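Local coordinates for ABC transporter substrate-binding protein (Staphylococcus aureus subsp. aureus NCTC 8325, PDB 3UN6) that probably serves as the substrate-binding component of an ABC-type importer and holds a bound zinc ion, at residues A[42-47]-A[219-224]; A[109-114]-A[242-247]. All coordinates share one frame; numbering follows the deposited sequence.

In the fold
The two contacts meet across neighbouring strands of one sheet in a protein of the periplasmic-binding-protein type, and together illustrate how a metal site and a helix-to-backbone contact sit side by side in one buried region. Interaction 1 lies near the middle of the chain, with its centre about 3 Å from the chain's own, and depends on metal coordination; interaction 2, about 13 Å from that centre, rests on a hydrogen bond from the Tyr244 hydroxyl to a backbone carbonyl, with one alanine methyl beside the ring. All touching residues are buried. Those strands, 221-225 and 108-110, bring the contact centres to about 11 Å apart, and the rings of His46 and His114 stack where they join.

Interaction 1. Residues A[42-47]-A[219-224]; sequences LPITHS and YCCVLV. With ZN (zinc ion), chain B.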
ATOM      1  N   LEU A  42      -2.393  -7.024   3.836  1.00 22.64           N
ATOM      2  CA  LEU A  42      -1.117  -7.695   3.643  1.00 22.95           C
ATOM      3  C   LEU A  42      -0.165  -7.126   4.710  1.00 23.28           C
ATOM      4  O   LEU A  42      -0.307  -5.920   5.083  1.00 24.37           O
ATOM      5  CB  LEU A  42      -0.560  -7.480   2.237  1.00 22.38           C
ATOM      6  CG  LEU A  42      -0.921  -8.498   1.145  1.00 24.35           C
ATOM      7  CD1 LEU A  42      -2.418  -8.423   0.711  1.00 20.50           C
ATOM      8  CD2 LEU A  42       0.022  -8.271  -0.067  1.00 21.79           C
ATOM      9  N   PRO A  43       0.812  -7.949   5.199  1.00 22.71           N
ATOM     10  CA  PRO A  43       1.762  -7.543   6.262  1.00 22.22           C
ATOM     11  C   PRO A  43       2.908  -6.640   5.753  1.00 23.20           C
ATOM     12  O   PRO A  43       4.066  -7.014   5.756  1.00 20.55           O
ATOM     13  CB  PRO A  43       2.296  -8.884   6.779  1.00 22.66           C
ATOM     14  CG  PRO A  43       2.301  -9.766   5.555  1.00 24.49           C
ATOM     15  CD  PRO A  43       1.115  -9.313   4.705  1.00 23.05           C
ATOM     16  N   ILE A  44       2.532  -5.439   5.341  1.00 22.57           N
ATOM     17  CA  ILE A  44       3.440  -4.447   4.821  1.00 21.94           C
ATOM     18  C   ILE A  44       3.208  -3.188   5.651  1.00 21.73           C
ATOM     19  O   ILE A  44       2.172  -3.068   6.305  1.00 21.17           O
ATOM     20  CB  ILE A  44       3.140  -4.160   3.375  1.00 20.70           C
ATOM     21  CG1 ILE A  44       1.651  -3.779   3.210  1.00 18.83           C
ATOM     22  CG2 ILE A  44       3.499  -5.388   2.511  1.00 21.11           C
ATOM     23  CD1 ILE A  44       1.235  -3.448   1.779  1.00 17.43           C
ATOM     24  N   THR A  45       4.156  -2.259   5.636  1.00 22.40           N
ATOM     25  CA  THR A  45       4.010  -1.019   6.428  1.00 22.56           C
ATOM     26  C   THR A  45       2.794  -0.199   6.010  1.00 22.38           C
ATOM     27  O   THR A  45       2.281   0.606   6.798  1.00 23.76           O
ATOM     28  CB  THR A  45       5.232  -0.093   6.328  1.00 23.39           C
ATOM     29  OG1 THR A  45       5.348   0.425   4.996  1.00 23.84           O
ATOM     30  CG2 THR A  45       6.517  -0.822   6.742  1.00 21.86           C
ATOM     31  N   HIS A  46       2.314  -0.410   4.793  1.00 20.92           N
ATOM     32  CA  HIS A  46       1.186   0.358   4.319  1.00 21.84           C
ATOM     33  C   HIS A  46      -0.109   0.031   5.021  1.00 22.35           C
ATOM     34  O   HIS A  46      -1.071   0.797   4.917  1.00 23.38           O
ATOM     35  CB  HIS A  46       1.007   0.238   2.806  1.00 20.92           C
ATOM     36  CG  HIS A  46       2.203   0.685   2.032  1.00 22.18           C
ATOM     37  ND1 HIS A  46       2.279   0.587   0.666  1.00 20.05           N
ATOM     38  CD2 HIS A  46       3.396   1.178   2.445  1.00 23.17           C
ATOM     39  CE1 HIS A  46       3.449   1.043   0.261  1.00 26.46           C
ATOM     40  NE2 HIS A  46       4.149   1.404   1.323  1.00 23.74           N
ATOM     41  N   SER A  47      -0.133  -1.079   5.750  1.00 22.07           N
ATOM     42  CA  SER A  47      -1.336  -1.476   6.463  1.00 21.67           C
ATOM     43  C   SER A  47      -1.183  -1.407   7.967  1.00 22.83           C
ATOM     44  O   SER A  47      -2.109  -1.768   8.680  1.00 24.86           O
ATOM     45  CB  SER A  47      -1.704  -2.928   6.065  1.00 22.02           C
ATOM     46  OG  SER A  47      -0.823  -3.842   6.685  1.00 26.30           O
ATOM     47  N   TYR A 219       0.579   8.325  -3.855  1.00 25.00           N
ATOM     48  CA  TYR A 219      -0.291   7.507  -3.050  1.00 22.68           C
ATOM     49  C   TYR A 219      -0.112   6.042  -3.470  1.00 22.78           C
ATOM     50  O   TYR A 219       0.133   5.742  -4.656  1.00 22.89           O
ATOM     51  CB  TYR A 219      -1.752   7.931  -3.192  1.00 23.38           C
ATOM     52  CG  TYR A 219      -2.120   9.279  -2.624  1.00 21.46           C
ATOM     53  CD1 TYR A 219      -1.293   9.949  -1.712  1.00 21.15           C
ATOM     54  CD2 TYR A 219      -3.365   9.830  -2.901  1.00 24.46           C
ATOM     55  CE1 TYR A 219      -1.677  11.173  -1.165  1.00 24.36           C
ATOM     56  CE2 TYR A 219      -3.765  11.031  -2.345  1.00 26.29           C
ATOM     57  CZ  TYR A 219      -2.918  11.704  -1.482  1.00 25.05           C
ATOM     58  OH  TYR A 219      -3.320  12.895  -0.941  1.00 29.75           O
ATOM     59  N   CYS A 220      -0.191   5.138  -2.491  1.00 21.09           N
ATOM     60  CA  CYS A 220      -0.093   3.709  -2.756  1.00 19.97           C
ATOM     61  C   CYS A 220      -1.310   2.953  -2.206  1.00 18.52           C
ATOM     62  O   CYS A 220      -2.185   2.577  -2.950  1.00 21.31           O
ATOM     63  CB  CYS A 220       1.211   3.137  -2.208  1.00 18.61           C
ATOM     64  SG  CYS A 220       1.476   1.399  -2.695  1.00 17.78           S
ATOM     65  N   CYS A 221      -1.360   2.719  -0.910  1.00 19.40           N
ATOM     66  CA  CYS A 221      -2.481   2.005  -0.337  1.00 19.14           C
ATOM     67  C   CYS A 221      -3.487   2.919   0.344  1.00 18.87           C
ATOM     68  O   CYS A 221      -3.126   3.920   0.963  1.00 19.79           O
ATOM     69  CB  CYS A 221      -2.007   0.945   0.649  1.00 16.86           C
ATOM     70  SG  CYS A 221      -1.203  -0.507  -0.132  1.00 19.76           S
ATOM     71  N   VAL A 222      -4.749   2.520   0.276  1.00 20.50           N
ATOM     72  CA  VAL A 222      -5.860   3.258   0.899  1.00 19.73           C
ATOM     73  C   VAL A 222      -6.737   2.297   1.706  1.00 20.83           C
ATOM     74  O   VAL A 222      -6.772   1.089   1.441  1.00 19.30           O
ATOM     75  CB  VAL A 222      -6.799   3.924  -0.180  1.00 20.45           C
ATOM     76  CG1 VAL A 222      -6.163   5.177  -0.764  1.00 18.45           C
ATOM     77  CG2 VAL A 222      -7.183   2.913  -1.253  1.00 20.35           C
ATOM     78  N   LEU A 223      -7.411   2.838   2.715  1.00 22.51           N
ATOM     79  CA  LEU A 223      -8.416   2.095   3.453  1.00 21.09           C
ATOM     80  C   LEU A 223      -9.712   2.280   2.672  1.00 21.88           C
ATOM     81  O   LEU A 223     -10.172   3.436   2.462  1.00 20.92           O
ATOM     82  CB  LEU A 223      -8.604   2.648   4.854  1.00 21.60           C
ATOM     83  CG  LEU A 223      -9.745   2.030   5.688  1.00 22.89           C
ATOM     84  CD1 LEU A 223      -9.514   0.576   5.933  1.00 18.09           C
ATOM     85  CD2 LEU A 223      -9.889   2.786   7.028  1.00 21.23           C
ATOM     86  N   VAL A 224     -10.263   1.164   2.198  1.00 20.66           N
ATOM     87  CA  VAL A 224     -11.539   1.169   1.516  1.00 21.85           C
ATOM     88  C   VAL A 224     -12.546   0.385   2.351  1.00 22.14           C
ATOM     89  O   VAL A 224     -12.175  -0.567   3.060  1.00 21.01           O
ATOM     90  CB  VAL A 224     -11.458   0.539   0.137  1.00 23.88           C
ATOM     91  CG1 VAL A 224     -10.424   1.281  -0.711  1.00 21.06           C
ATOM     92  CG2 VAL A 224     -11.101  -0.946   0.231  1.00 21.77           C
TER
HETATM   93 ZN    ZN B 325       0.906   0.015  -0.829  1.00 23.00          ZN
HETATM   94  O   HOH W   1       1.835  -2.084  -1.493  1.00 17.68           O
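His46 ND1, Cys220 SG and Cys221 SG all bind the same zinc ion, and a water completes a distorted tetrahedron around it. This is a buried His-Cys-Cys site in a fold of the periplasmic-binding-protein clan, joining the loop that follows strand 36-41 to the start of strand 221-225. His46 ND1 lies 2.1 Å from zinc, Cys220 SG 2.4 Å and Cys221 SG 2.3 Å. The angle between the two sulfurs at the metal opens to about 126°, the widest of the six. Although the cysteines are consecutive, both sulfurs reach the same ion: SG of Cys220 runs anti to its backbone N (chi1 -173°), whereas that of Cys221 is anti to the carbonyl carbon (chi1 -72°). Both sulfurs approach the imidazole at its edge, Cys221 SG in the ring plane. At the far side of the ring, NE2 makes a weak hydrogen bond to Gly117 O, which would help to fix its rotation. Cys221 N is hydrogen-bonded to His114 NE2. Ile44 adds an apolar flank, its CD1 4.3 Å from Cys221 SG. Within the loop, with its inverse gamma turn at Pro43, Ser47 OG donates to Leu42 O at 2.7 Å.

Interaction 2. Residues A[109-114]-A[242-247]; sequences AVALGH and QDYKKS
Tyr244 reaches out from helix 234-250 with its ring edge turned to the backbone of 109-114, and the phenol donates a hydrogen bond from OH to Leu112 O at 2.8 Å. That oxygen lies in the plane of the aromatic ring, but the relation is not reciprocal: the donor stands 31° out of the carbonyl plane, and the C=O...OH angle is 120°. With CG anti to the backbone N (chi1 -173°) the ring leaves the helix toward residues 111-113. Ala111 meets the same ring obliquely, its CB 3.9 Å from Tyr244 CE2, and the carbonyl oxygen of Leu112 comes near that same carbon in the ring plane. Beyond them Gly113 brings its CA to 3.1 Å from Tyr244 OH, a close approach at the ring edge. Leu112 sends its own side chain the other way, against Tyr219 and Val222, so that it meets Tyr244 through its carbonyl. Within the helix, Ser247 N and OG approach Asp243 O from opposite faces of its plane. The whole lies at a corner of the chain, where Val110 and Ala111 form a classic beta bulge opposite Leu223 of strand 221-225. Tyr244 also packs on that leucine and on Leu284, and helix 48-58 borders helix 234-250, with Asn49 ND2 hydrogen-bonded to Tyr244 O.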
ATOM      1  N   ALA A 109     -13.090   4.632  -0.939  1.00 22.15           N
ATOM      2  CA  ALA A 109     -11.836   4.902  -0.224  1.00 20.71           C
ATOM      3  C   ALA A 109     -12.157   5.996   0.779  1.00 21.43           C
ATOM      4  O   ALA A 109     -12.850   6.978   0.440  1.00 21.51           O
ATOM      5  CB  ALA A 109     -10.756   5.386  -1.156  1.00 23.21           C
ATOM      6  N   VAL A 110     -11.689   5.817   2.000  1.00 19.97           N
ATOM      7  CA  VAL A 110     -11.993   6.754   3.091  1.00 21.32           C
ATOM      8  C   VAL A 110     -10.767   7.434   3.635  1.00 21.99           C
ATOM      9  O   VAL A 110     -10.863   8.551   4.174  1.00 24.49           O
ATOM     10  CB  VAL A 110     -12.803   6.051   4.206  1.00 22.06           C
ATOM     11  CG1 VAL A 110     -14.113   5.518   3.613  1.00 23.13           C
ATOM     12  CG2 VAL A 110     -12.000   4.925   4.886  1.00 23.29           C
ATOM     13  N   ALA A 111      -9.604   6.812   3.468  1.00 21.70           N
ATOM     14  CA  ALA A 111      -8.357   7.412   3.945  1.00 22.09           C
ATOM     15  C   ALA A 111      -7.143   6.705   3.387  1.00 21.99           C
ATOM     16  O   ALA A 111      -7.230   5.569   2.911  1.00 21.26           O
ATOM     17  CB  ALA A 111      -8.312   7.386   5.478  1.00 21.87           C
ATOM     18  N   LEU A 112      -5.995   7.361   3.460  1.00 21.00           N
ATOM     19  CA  LEU A 112      -4.740   6.710   3.049  1.00 21.74           C
ATOM     20  C   LEU A 112      -4.300   5.725   4.140  1.00 21.42           C
ATOM     21  O   LEU A 112      -4.679   5.870   5.295  1.00 22.77           O
ATOM     22  CB  LEU A 112      -3.634   7.760   2.895  1.00 20.91           C
ATOM     23  CG  LEU A 112      -3.814   8.856   1.853  1.00 21.32           C
ATOM     24  CD1 LEU A 112      -2.686   9.888   2.006  1.00 19.69           C
ATOM     25  CD2 LEU A 112      -3.864   8.239   0.423  1.00 19.30           C
ATOM     26  N   GLY A 113      -3.537   4.714   3.780  1.00 20.90           N
ATOM     27  CA  GLY A 113      -2.964   3.817   4.769  1.00 21.98           C
ATOM     28  C   GLY A 113      -1.642   4.391   5.313  1.00 23.51           C
ATOM     29  O   GLY A 113      -1.230   4.082   6.422  1.00 22.56           O
ATOM     30  N   HIS A 114      -1.011   5.280   4.549  1.00 23.78           N
ATOM     31  CA  HIS A 114       0.320   5.758   4.879  1.00 24.09           C
ATOM     32  C   HIS A 114       0.810   6.727   3.806  1.00 22.54           C
ATOM     33  O   HIS A 114       0.132   6.963   2.801  1.00 23.41           O
ATOM     34  CB  HIS A 114       1.241   4.560   4.720  1.00 23.90           C
ATOM     35  CG  HIS A 114       1.261   4.088   3.308  1.00 25.18           C
ATOM     36  ND1 HIS A 114       2.289   4.387   2.440  1.00 23.43           N
ATOM     37  CD2 HIS A 114       0.287   3.516   2.559  1.00 25.99           C
ATOM     38  CE1 HIS A 114       1.984   3.928   1.238  1.00 26.25           C
ATOM     39  NE2 HIS A 114       0.770   3.407   1.283  1.00 21.81           N
ATOM     40  N   GLN A 242     -12.608   7.143  12.956  1.00 27.69           N
ATOM     41  CA  GLN A 242     -12.151   8.030  14.030  1.00 28.64           C
ATOM     42  C   GLN A 242     -10.973   7.405  14.812  1.00 27.60           C
ATOM     43  O   GLN A 242     -10.007   8.081  15.116  1.00 26.07           O
ATOM     44  CB  GLN A 242     -13.301   8.318  14.980  1.00 29.66           C
ATOM     45  CG  GLN A 242     -12.885   9.071  16.258  1.00 35.92           C
ATOM     46  CD  GLN A 242     -12.631  10.538  16.034  1.00 40.92           C
ATOM     47  OE1 GLN A 242     -13.580  11.344  15.955  1.00 42.61           O
ATOM     48  NE2 GLN A 242     -11.348  10.918  15.984  1.00 42.95           N
ATOM     49  N   ASP A 243     -11.074   6.117  15.144  1.00 25.73           N
ATOM     50  CA  ASP A 243     -10.001   5.431  15.826  1.00 25.91           C
ATOM     51  C   ASP A 243      -8.811   5.341  14.889  1.00 24.47           C
ATOM     52  O   ASP A 243      -7.677   5.514  15.298  1.00 24.82           O
ATOM     53  CB  ASP A 243     -10.456   4.053  16.289  1.00 25.94           C
ATOM     54  CG  ASP A 243     -11.523   4.140  17.349  1.00 31.14           C
ATOM     55  OD1 ASP A 243     -11.599   5.217  17.997  1.00 31.00           O
ATOM     56  OD2 ASP A 243     -12.262   3.154  17.534  1.00 32.11           O
ATOM     57  N   TYR A 244      -9.096   5.087  13.625  1.00 23.92           N
ATOM     58  CA  TYR A 244      -8.081   5.028  12.586  1.00 23.97           C
ATOM     59  C   TYR A 244      -7.346   6.373  12.463  1.00 23.52           C
ATOM     60  O   TYR A 244      -6.128   6.402  12.320  1.00 23.23           O
ATOM     61  CB  TYR A 244      -8.753   4.620  11.261  1.00 23.41           C
ATOM     62  CG  TYR A 244      -7.811   4.360  10.100  1.00 22.03           C
ATOM     63  CD1 TYR A 244      -7.334   3.088   9.851  1.00 20.56           C
ATOM     64  CD2 TYR A 244      -7.431   5.391   9.241  1.00 20.46           C
ATOM     65  CE1 TYR A 244      -6.477   2.839   8.798  1.00 24.37           C
ATOM     66  CE2 TYR A 244      -6.590   5.150   8.176  1.00 22.43           C
ATOM     67  CZ  TYR A 244      -6.106   3.866   7.968  1.00 22.63           C
ATOM     68  OH  TYR A 244      -5.261   3.611   6.912  1.00 27.04           O
ATOM     69  N   LYS A 245      -8.087   7.482  12.540  1.00 24.62           N
ATOM     70  CA  LYS A 245      -7.499   8.821  12.414  1.00 24.75           C
ATOM     71  C   LYS A 245      -6.559   9.120  13.593  1.00 25.83           C
ATOM     72  O   LYS A 245      -5.424   9.555  13.398  1.00 25.28           O
ATOM     73  CB  LYS A 245      -8.599   9.864  12.288  1.00 25.57           C
ATOM     74  CG  LYS A 245      -8.097  11.283  12.159  1.00 27.45           C
ATOM     75  CD  LYS A 245      -9.212  12.191  11.701  1.00 28.54           C
ATOM     76  CE  LYS A 245      -8.721  13.622  11.523  1.00 29.79           C
ATOM     77  NZ  LYS A 245      -9.822  14.488  11.021  1.00 29.89           N
ATOM     78  N   LYS A 246      -7.039   8.867  14.812  1.00 28.13           N
ATOM     79  CA  LYS A 246      -6.235   9.039  16.016  1.00 29.53           C
ATOM     80  C   LYS A 246      -4.942   8.206  15.908  1.00 28.50           C
ATOM     81  O   LYS A 246      -3.839   8.695  16.213  1.00 24.58           O
ATOM     82  CB  LYS A 246      -7.021   8.592  17.253  1.00 31.69           C
ATOM     83  CG  LYS A 246      -8.322   9.348  17.535  1.00 37.80           C
ATOM     84  CD  LYS A 246      -8.993   8.827  18.823  1.00 45.26           C
ATOM     85  CE  LYS A 246     -10.339   9.505  19.116  1.00 48.25           C
ATOM     86  NZ  LYS A 246     -10.241  10.979  19.257  1.00 50.67           N
ATOM     87  N   SER A 247      -5.091   6.951  15.453  1.00 25.87           N
ATOM     88  CA  SER A 247      -3.963   6.023  15.321  1.00 26.43           C
ATOM     89  C   SER A 247      -2.900   6.545  14.367  1.00 26.21           C
ATOM     90  O   SER A 247      -1.696   6.401  14.617  1.00 24.31           O
ATOM     91  CB  SER A 247      -4.445   4.647  14.848  1.00 24.37           C
ATOM     92  OG  SER A 247      -5.254   4.041  15.843  1.00 27.36           O
TER